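Side-chain contacts in thiosulfate sulfurtransferase (PDB 1YT8), which probably transfers sulfur from thiosulfate to cyanide, as a sulfurtransferase built from repeated rhodanese-like domains: residues F109-V112 and S116-F119; I223-T226 and Q231-H234; T382-W387 and S466-A471. All blocks are in the same frame, centred on the assembly; numbering follows the deposited sequence.

Contact 1: F109-V112 and S116-F119; sequences FRDV and SKAF
A salt bridge between Lys117 and Asp111 carries this contact. Lys117 NZ lies 2.8 Å from Asp111 OD1 and donates a hydrogen bond to it. The amine comes from above the carboxylate plane, 39° out of it. The same oxygen also takes the backbone N-H of Val112, with Val112 N 2.7 Å from Asp111 OD1 and the bond fairly straight at 164°. The two donors reach OD1 from opposite faces of the carboxylate. OD1 is therefore gripped by two bonds, one from the loop's own backbone and one from the helix. This limits the rotation of the carboxylate. The positive amine probably stabilises the carboxylate in its charged form.

Lys117 NZ makes a second, weak bond to the loop, at 3.0 Å from Val112 O. It thus spans a side-chain and a main-chain acceptor on adjacent residues. The lysine gets there as a straight rod: beyond CG every torsion is close to 180°. The last carbons run in beside the same carbonyl, with Lys117 CE 3.1 Å from Val112 O. The two side chains Asp111 and Lys117 cross at about a right angle.

Packing adds little. The Val112 and Lys117 side chains lie side by side and point the same way, and Val112 CG2 is 3.9 Å from Lys117 NZ. All three touching residues are buried, so the charged pair sits inside the protein.

The contact ties the loop after helix 97-103 to the first turns of helix 114-127. Tyr507 of helix 501-512 gives Lys117 NZ a further hydrogen-bond partner, and Tyr490 does so for Asp111 OD2. Trp510 of helix 501-512 touches both charged side chains, while Lys117 also packs on Thr197 of helix 197-208.

Contact 2: I223-T226 and Q231-H234; sequences IGWT and QLEH
Trp225 meets both Gln231 and Leu232. Its indole N-H donates a hydrogen bond to the backbone oxygen of Gln231, with Trp225 NE1 and Gln231 O 2.8 Å apart. The bond is bent, with an angle of 139° at the hydrogen. The indole nitrogen stands well above the carbonyl plane, 71° out of it, and not on a lone pair. The oxygen itself lies at the ring edge, near the ring plane. CG of Trp225 is anti to the backbone N (chi1 -160°), which swings the indole off the helix and toward the loop. Leu232 slides past the ring in the opposite direction. Leu232 CD2 comes obliquely to 3.6 Å from Trp225 CD1. Val137 and Leu141 of helix 134-142 also pack on the indole.

Thr226 takes the other branch of the leucine, whose side chain crosses it at about a right angle. Leu232 CD1 is 3.4 Å from Thr226 OG1. That hydroxyl is hydrogen-bonded to Thr222 O, one helical turn back. Within the loop, Gln231 NE2 bonds to Leu232 O at 2.9 Å, in the carbonyl plane and on a lone pair.

Helix 221-227 follows strand 215-218 of the parallel sheet in the second rhodanese-like domain, and the chain after it folds back against it. Between the two segments the join is one bent hydrogen bond plus packing of the two Leu232 methyls; the loop's Glu233 pairs with Arg238.

Contact 3: T382-W387 and S466-A471; sequences TTLADW and SAWVAA
Trp468 buries the most surface here, and the far rim of its six-membered ring does the touching. Leu384 and Ala385 receive it, with nearly equal shares. CG of Trp468 is anti to the backbone N (chi1 174°), and the indole reaches from helix 464-470 across to helix 381-387.

Leu384 crosses the tryptophan side chain at about a right angle. Leu384 CD2 lies 3.7 Å from Trp468 CZ3 and approaches the ring obliquely. Leu384 CB sits at the ring edge, in its plane, 4.0 Å from Trp468 CZ3. The leucine therefore wraps a corner of the indole instead of stacking on it. It also reaches Val434 on strand 432-436, which places the contact next to the sheet.

Ala385 lets the ring come close to the helix backbone. Ala385 CB is 3.9 Å from Trp468 CH2, and Ala385 CA is equally near that atom. The backbone N of Ala385 lies at the ring edge, near the ring plane, 3.8 Å from Trp468 CZ3.

The polar corner of the indole is used on its own side of the contact, where Trp468 NE1 is hydrogen-bonded to Pro474 O. Ile409 and Leu473 also touch the ring. Helices 381-387 and 464-470 both belong to the last rhodanese-like domain. Between the two segments no hydrogen bond forms, and the contact is van der Waals packing. The tryptophan divides its work: its N-H holds the chain that follows, and its carbon rim packs against Leu384 and Ala385.

The three contacts do not touch and follow one another along the chain. Contacts 1 and 2 are about 23 Å apart between centres, and about 9 Å between nearest atoms. Helix 501-512 connects them: Tyr507 bonds to Lys117 and also packs on Ile223. Both contacts adjoin the sulfite pocket, which includes Cys193 to Arg198 and Gln312. Lys117 of contact 1 touches Thr197, and the backbone of Ile223 in the 223-226 segment is hydrogen-bonded to Ala194. Contact 3 stands apart in the last rhodanese-like domain. Its centre is about 43 Å from that of contact 1 and about 42 Å from that of contact 2.

Contact 1: F109-V112 and S116-F119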
loop_
_atom_site.group_PDB
_atom_site.type_symbol
_atom_site.label_atom_id
_atom_site.label_comp_id
_atom_site.label_asym_id
_atom_site.label_seq_id
_atom_site.Cartn_x
_atom_site.Cartn_y
_atom_site.Cartn_z
ATOM N N PHE A 109 -6.420 -7.913 -14.456
ATOM C CA PHE A 109 -7.191 -6.976 -13.647
ATOM C C PHE A 109 -6.659 -5.556 -13.742
ATOM O O PHE A 109 -5.470 -5.344 -13.978
ATOM C CB PHE A 109 -7.130 -7.396 -12.174
ATOM C CG PHE A 109 -7.747 -8.736 -11.885
ATOM C CD1 PHE A 109 -9.021 -8.820 -11.336
ATOM C CD2 PHE A 109 -7.042 -9.911 -12.129
ATOM C CE1 PHE A 109 -9.590 -10.056 -11.027
ATOM C CE2 PHE A 109 -7.599 -11.158 -11.825
ATOM C CZ PHE A 109 -8.876 -11.231 -11.272
ATOM N N ARG A 110 -7.536 -4.579 -13.554
ATOM C CA ARG A 110 -7.092 -3.193 -13.560
ATOM C C ARG A 110 -7.157 -2.707 -12.118
ATOM O O ARG A 110 -7.560 -3.461 -11.223
ATOM C CB ARG A 110 -7.970 -2.313 -14.457
ATOM C CG ARG A 110 -9.440 -2.320 -14.107
ATOM C CD ARG A 110 -10.176 -1.174 -14.798
ATOM N NE ARG A 110 -9.805 0.125 -14.239
ATOM C CZ ARG A 110 -8.921 0.960 -14.778
ATOM N NH1 ARG A 110 -8.300 0.649 -15.911
ATOM N NH2 ARG A 110 -8.652 2.111 -14.176
ATOM N N ASP A 111 -6.752 -1.457 -11.907
ATOM C CA ASP A 111 -6.725 -0.811 -10.595
ATOM C C ASP A 111 -5.608 -1.354 -9.703
ATOM O O ASP A 111 -4.713 -2.055 -10.181
ATOM C CB ASP A 111 -8.083 -0.945 -9.890
ATOM C CG ASP A 111 -8.438 0.291 -9.080
ATOM O OD1 ASP A 111 -7.921 0.453 -7.955
ATOM O OD2 ASP A 111 -9.224 1.120 -9.581
ATOM N N VAL A 112 -5.655 -1.018 -8.414
ATOM C CA VAL A 112 -4.629 -1.459 -7.464
ATOM C C VAL A 112 -5.214 -2.210 -6.263
ATOM O O VAL A 112 -6.407 -2.098 -5.977
ATOM C CB VAL A 112 -3.807 -0.253 -6.942
ATOM C CG1 VAL A 112 -3.126 0.456 -8.102
ATOM C CG2 VAL A 112 -4.722 0.721 -6.191
ATOM N N SER A 116 -7.184 -7.670 -2.372
ATOM C CA SER A 116 -7.896 -7.141 -1.214
ATOM C C SER A 116 -9.306 -6.668 -1.547
ATOM O O SER A 116 -10.256 -6.939 -0.804
ATOM C CB SER A 116 -7.112 -5.980 -0.593
ATOM O OG SER A 116 -5.851 -6.409 -0.114
ATOM N N LYS A 117 -9.447 -5.956 -2.661
ATOM C CA LYS A 117 -10.751 -5.439 -3.061
ATOM C C LYS A 117 -11.683 -6.525 -3.584
ATOM O O LYS A 117 -12.886 -6.503 -3.313
ATOM C CB LYS A 117 -10.576 -4.340 -4.108
ATOM C CG LYS A 117 -9.744 -3.174 -3.610
ATOM C CD LYS A 117 -9.510 -2.151 -4.702
ATOM C CE LYS A 117 -8.719 -0.968 -4.172
ATOM N NZ LYS A 117 -8.450 0.022 -5.255
ATOM N N ALA A 118 -11.128 -7.467 -4.339
ATOM C CA ALA A 118 -11.920 -8.566 -4.873
ATOM C C ALA A 118 -12.403 -9.409 -3.697
ATOM O O ALA A 118 -13.539 -9.896 -3.687
ATOM C CB ALA A 118 -11.076 -9.407 -5.820
ATOM N N PHE A 119 -11.539 -9.581 -2.700
ATOM C CA PHE A 119 -11.915 -10.350 -1.518
ATOM C C PHE A 119 -13.080 -9.665 -0.805
ATOM O O PHE A 119 -13.994 -10.326 -0.317
ATOM C CB PHE A 119 -10.744 -10.478 -0.539
ATOM C CG PHE A 119 -11.124 -11.147 0.758
ATOM C CD1 PHE A 119 -11.438 -12.503 0.791
ATOM C CD2 PHE A 119 -11.218 -10.411 1.934
ATOM C CE1 PHE A 119 -11.845 -13.122 1.980
ATOM C CE2 PHE A 119 -11.625 -11.016 3.129
ATOM C CZ PHE A 119 -11.939 -12.380 3.148
#

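Contact 2: I223-T226 and Q231-H234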
loop_
_atom_site.group_PDB
_atom_site.type_symbol
_atom_site.label_atom_id
_atom_site.label_comp_id
_atom_site.label_asym_id
_atom_site.label_seq_id
_atom_site.Cartn_x
_atom_site.Cartn_y
_atom_site.Cartn_z
ATOM N N ILE A 223 -18.121 8.171 -2.317
ATOM C CA ILE A 223 -18.413 8.215 -3.745
ATOM C C ILE A 223 -19.932 8.190 -3.902
ATOM O O ILE A 223 -20.508 8.994 -4.636
ATOM C CB ILE A 223 -17.806 6.991 -4.484
ATOM C CG1 ILE A 223 -16.301 7.201 -4.671
ATOM C CG2 ILE A 223 -18.501 6.778 -5.832
ATOM C CD1 ILE A 223 -15.566 6.031 -5.321
ATOM N N GLY A 224 -20.570 7.265 -3.191
ATOM C CA GLY A 224 -22.016 7.142 -3.255
ATOM C C GLY A 224 -22.725 8.350 -2.678
ATOM O O GLY A 224 -23.816 8.708 -3.123
ATOM N N TRP A 225 -22.114 8.971 -1.674
ATOM C CA TRP A 225 -22.684 10.155 -1.037
ATOM C C TRP A 225 -22.732 11.287 -2.069
ATOM O O TRP A 225 -23.736 11.985 -2.199
ATOM C CB TRP A 225 -21.818 10.557 0.166
ATOM C CG TRP A 225 -22.512 11.437 1.165
ATOM C CD1 TRP A 225 -22.425 12.797 1.265
ATOM C CD2 TRP A 225 -23.407 11.014 2.207
ATOM N NE1 TRP A 225 -23.209 13.249 2.306
ATOM C CE2 TRP A 225 -23.821 12.176 2.901
ATOM C CE3 TRP A 225 -23.899 9.767 2.620
ATOM C CZ2 TRP A 225 -24.703 12.126 3.987
ATOM C CZ3 TRP A 225 -24.778 9.717 3.702
ATOM C CH2 TRP A 225 -25.170 10.892 4.372
ATOM N N THR A 226 -21.642 11.451 -2.809
ATOM C CA THR A 226 -21.563 12.480 -3.839
ATOM C C THR A 226 -22.527 12.168 -4.979
ATOM O O THR A 226 -23.253 13.047 -5.444
ATOM C CB THR A 226 -20.132 12.582 -4.405
ATOM O OG1 THR A 226 -19.242 12.978 -3.358
ATOM C CG2 THR A 226 -20.065 13.599 -5.538
ATOM N N GLN A 231 -24.038 16.188 0.692
ATOM C CA GLN A 231 -22.864 16.981 1.052
ATOM C C GLN A 231 -21.828 16.327 1.961
ATOM O O GLN A 231 -22.151 15.795 3.015
ATOM C CB GLN A 231 -23.338 18.297 1.683
ATOM C CG GLN A 231 -22.236 19.292 2.035
ATOM C CD GLN A 231 -21.535 19.849 0.811
ATOM O OE1 GLN A 231 -22.182 20.257 -0.157
ATOM N NE2 GLN A 231 -20.204 19.881 0.851
ATOM N N LEU A 232 -20.571 16.399 1.539
ATOM C CA LEU A 232 -19.462 15.851 2.307
ATOM C C LEU A 232 -18.866 16.953 3.172
ATOM O O LEU A 232 -19.020 18.137 2.873
ATOM C CB LEU A 232 -18.375 15.319 1.366
ATOM C CG LEU A 232 -18.708 14.068 0.551
ATOM C CD1 LEU A 232 -17.629 13.834 -0.504
ATOM C CD2 LEU A 232 -18.822 12.869 1.487
ATOM N N GLU A 233 -18.201 16.563 4.253
ATOM C CA GLU A 233 -17.546 17.526 5.120
ATOM C C GLU A 233 -16.058 17.389 4.812
ATOM O O GLU A 233 -15.648 16.432 4.152
ATOM C CB GLU A 233 -17.834 17.221 6.591
ATOM C CG GLU A 233 -19.311 17.303 6.936
ATOM C CD GLU A 233 -19.576 17.297 8.431
ATOM O OE1 GLU A 233 -18.980 16.467 9.152
ATOM O OE2 GLU A 233 -20.398 18.120 8.883
ATOM N N HIS A 234 -15.249 18.334 5.276
ATOM C CA HIS A 234 -13.819 18.285 4.991
ATOM C C HIS A 234 -13.016 18.800 6.174
ATOM O O HIS A 234 -13.492 19.652 6.923
ATOM C CB HIS A 234 -13.512 19.146 3.757
ATOM C CG HIS A 234 -14.365 18.825 2.569
ATOM N ND1 HIS A 234 -14.100 17.767 1.727
ATOM C CD2 HIS A 234 -15.493 19.409 2.096
ATOM C CE1 HIS A 234 -15.027 17.712 0.786
ATOM N NE2 HIS A 234 -15.883 18.698 0.987
#

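Contact 3: T382-W387 and S466-A471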
loop_
_atom_site.group_PDB
_atom_site.type_symbol
_atom_site.label_atom_id
_atom_site.label_comp_id
_atom_site.label_asym_id
_atom_site.label_seq_id
_atom_site.Cartn_x
_atom_site.Cartn_y
_atom_site.Cartn_z
ATOM N N THR A 382 24.144 25.493 -1.370
ATOM C CA THR A 382 24.633 26.833 -1.685
ATOM C C THR A 382 25.556 26.833 -2.903
ATOM O O THR A 382 25.597 27.799 -3.660
ATOM C CB THR A 382 25.371 27.466 -0.481
ATOM O OG1 THR A 382 26.460 26.627 -0.081
ATOM C CG2 THR A 382 24.418 27.641 0.693
ATOM N N THR A 383 26.301 25.749 -3.092
ATOM C CA THR A 383 27.193 25.652 -4.242
ATOM C C THR A 383 26.339 25.488 -5.493
ATOM O O THR A 383 26.612 26.091 -6.528
ATOM C CB THR A 383 28.137 24.447 -4.116
ATOM O OG1 THR A 383 28.953 24.607 -2.950
ATOM C CG2 THR A 383 29.035 24.335 -5.345
ATOM N N LEU A 384 25.297 24.670 -5.391
ATOM C CA LEU A 384 24.406 24.454 -6.522
ATOM C C LEU A 384 23.765 25.777 -6.933
ATOM O O LEU A 384 23.636 26.072 -8.119
ATOM C CB LEU A 384 23.311 23.446 -6.168
ATOM C CG LEU A 384 22.244 23.276 -7.257
ATOM C CD1 LEU A 384 22.904 22.831 -8.556
ATOM C CD2 LEU A 384 21.192 22.270 -6.810
ATOM N N ALA A 385 23.358 26.567 -5.945
ATOM C CA ALA A 385 22.740 27.858 -6.225
ATOM C C ALA A 385 23.690 28.698 -7.077
ATOM O O ALA A 385 23.273 29.315 -8.059
ATOM C CB ALA A 385 22.410 28.582 -4.918
ATOM N N ASP A 386 24.969 28.708 -6.707
ATOM C CA ASP A 386 25.971 29.455 -7.464
ATOM C C ASP A 386 26.045 28.938 -8.898
ATOM O O ASP A 386 26.018 29.717 -9.848
ATOM C CB ASP A 386 27.343 29.338 -6.793
ATOM C CG ASP A 386 27.499 30.282 -5.614
ATOM O OD1 ASP A 386 28.439 30.089 -4.811
ATOM O OD2 ASP A 386 26.689 31.228 -5.491
ATOM N N TRP A 387 26.137 27.619 -9.049
ATOM C CA TRP A 387 26.200 26.998 -10.370
ATOM C C TRP A 387 25.037 27.438 -11.257
ATOM O O TRP A 387 25.224 27.753 -12.430
ATOM C CB TRP A 387 26.166 25.471 -10.237
ATOM C CG TRP A 387 27.476 24.840 -9.860
ATOM C CD1 TRP A 387 28.545 25.448 -9.265
ATOM C CD2 TRP A 387 27.841 23.467 -10.036
ATOM N NE1 TRP A 387 29.555 24.537 -9.062
ATOM C CE2 TRP A 387 29.151 23.314 -9.526
ATOM C CE3 TRP A 387 27.189 22.348 -10.577
ATOM C CZ2 TRP A 387 29.824 22.085 -9.539
ATOM C CZ3 TRP A 387 27.856 21.124 -10.590
ATOM C CH2 TRP A 387 29.164 21.005 -10.073
ATOM N N SER A 466 15.153 18.748 0.283
ATOM C CA SER A 466 14.863 19.118 1.665
ATOM C C SER A 466 15.978 19.996 2.222
ATOM O O SER A 466 15.719 20.946 2.966
ATOM C CB SER A 466 14.705 17.868 2.536
ATOM O OG SER A 466 13.482 17.214 2.252
ATOM N N ALA A 467 17.214 19.671 1.860
ATOM C CA ALA A 467 18.371 20.438 2.310
ATOM C C ALA A 467 18.336 21.828 1.681
ATOM O O ALA A 467 18.620 22.826 2.345
ATOM C CB ALA A 467 19.658 19.721 1.925
ATOM N N TRP A 468 17.990 21.881 0.397
ATOM C CA TRP A 468 17.897 23.140 -0.336
ATOM C C TRP A 468 16.881 24.036 0.362
ATOM O O TRP A 468 17.157 25.204 0.642
ATOM C CB TRP A 468 17.473 22.867 -1.785
ATOM C CG TRP A 468 17.201 24.095 -2.614
ATOM C CD1 TRP A 468 16.061 24.850 -2.614
ATOM C CD2 TRP A 468 18.086 24.706 -3.562
ATOM N NE1 TRP A 468 16.181 25.890 -3.504
ATOM C CE2 TRP A 468 17.414 25.827 -4.100
ATOM C CE3 TRP A 468 19.383 24.416 -4.010
ATOM C CZ2 TRP A 468 17.996 26.660 -5.066
ATOM C CZ3 TRP A 468 19.962 25.245 -4.970
ATOM C CH2 TRP A 468 19.266 26.353 -5.487
ATOM N N VAL A 469 15.706 23.482 0.646
ATOM C CA VAL A 469 14.657 24.231 1.330
ATOM C C VAL A 469 15.137 24.674 2.710
ATOM O O VAL A 469 14.891 25.805 3.132
ATOM C CB VAL A 469 13.380 23.372 1.489
ATOM C CG1 VAL A 469 12.366 24.090 2.378
ATOM C CG2 VAL A 469 12.779 23.091 0.120
ATOM N N ALA A 470 15.836 23.783 3.407
ATOM C CA ALA A 470 16.345 24.088 4.739
ATOM C C ALA A 470 17.413 25.183 4.716
ATOM O O ALA A 470 17.665 25.836 5.729
ATOM C CB ALA A 470 16.903 22.823 5.384
ATOM N N ALA A 471 18.036 25.383 3.558
ATOM C CA ALA A 471 19.072 26.398 3.409
ATOM C C ALA A 471 18.461 27.774 3.160
ATOM O O ALA A 471 19.177 28.769 3.036
ATOM C CB ALA A 471 20.005 26.025 2.264
#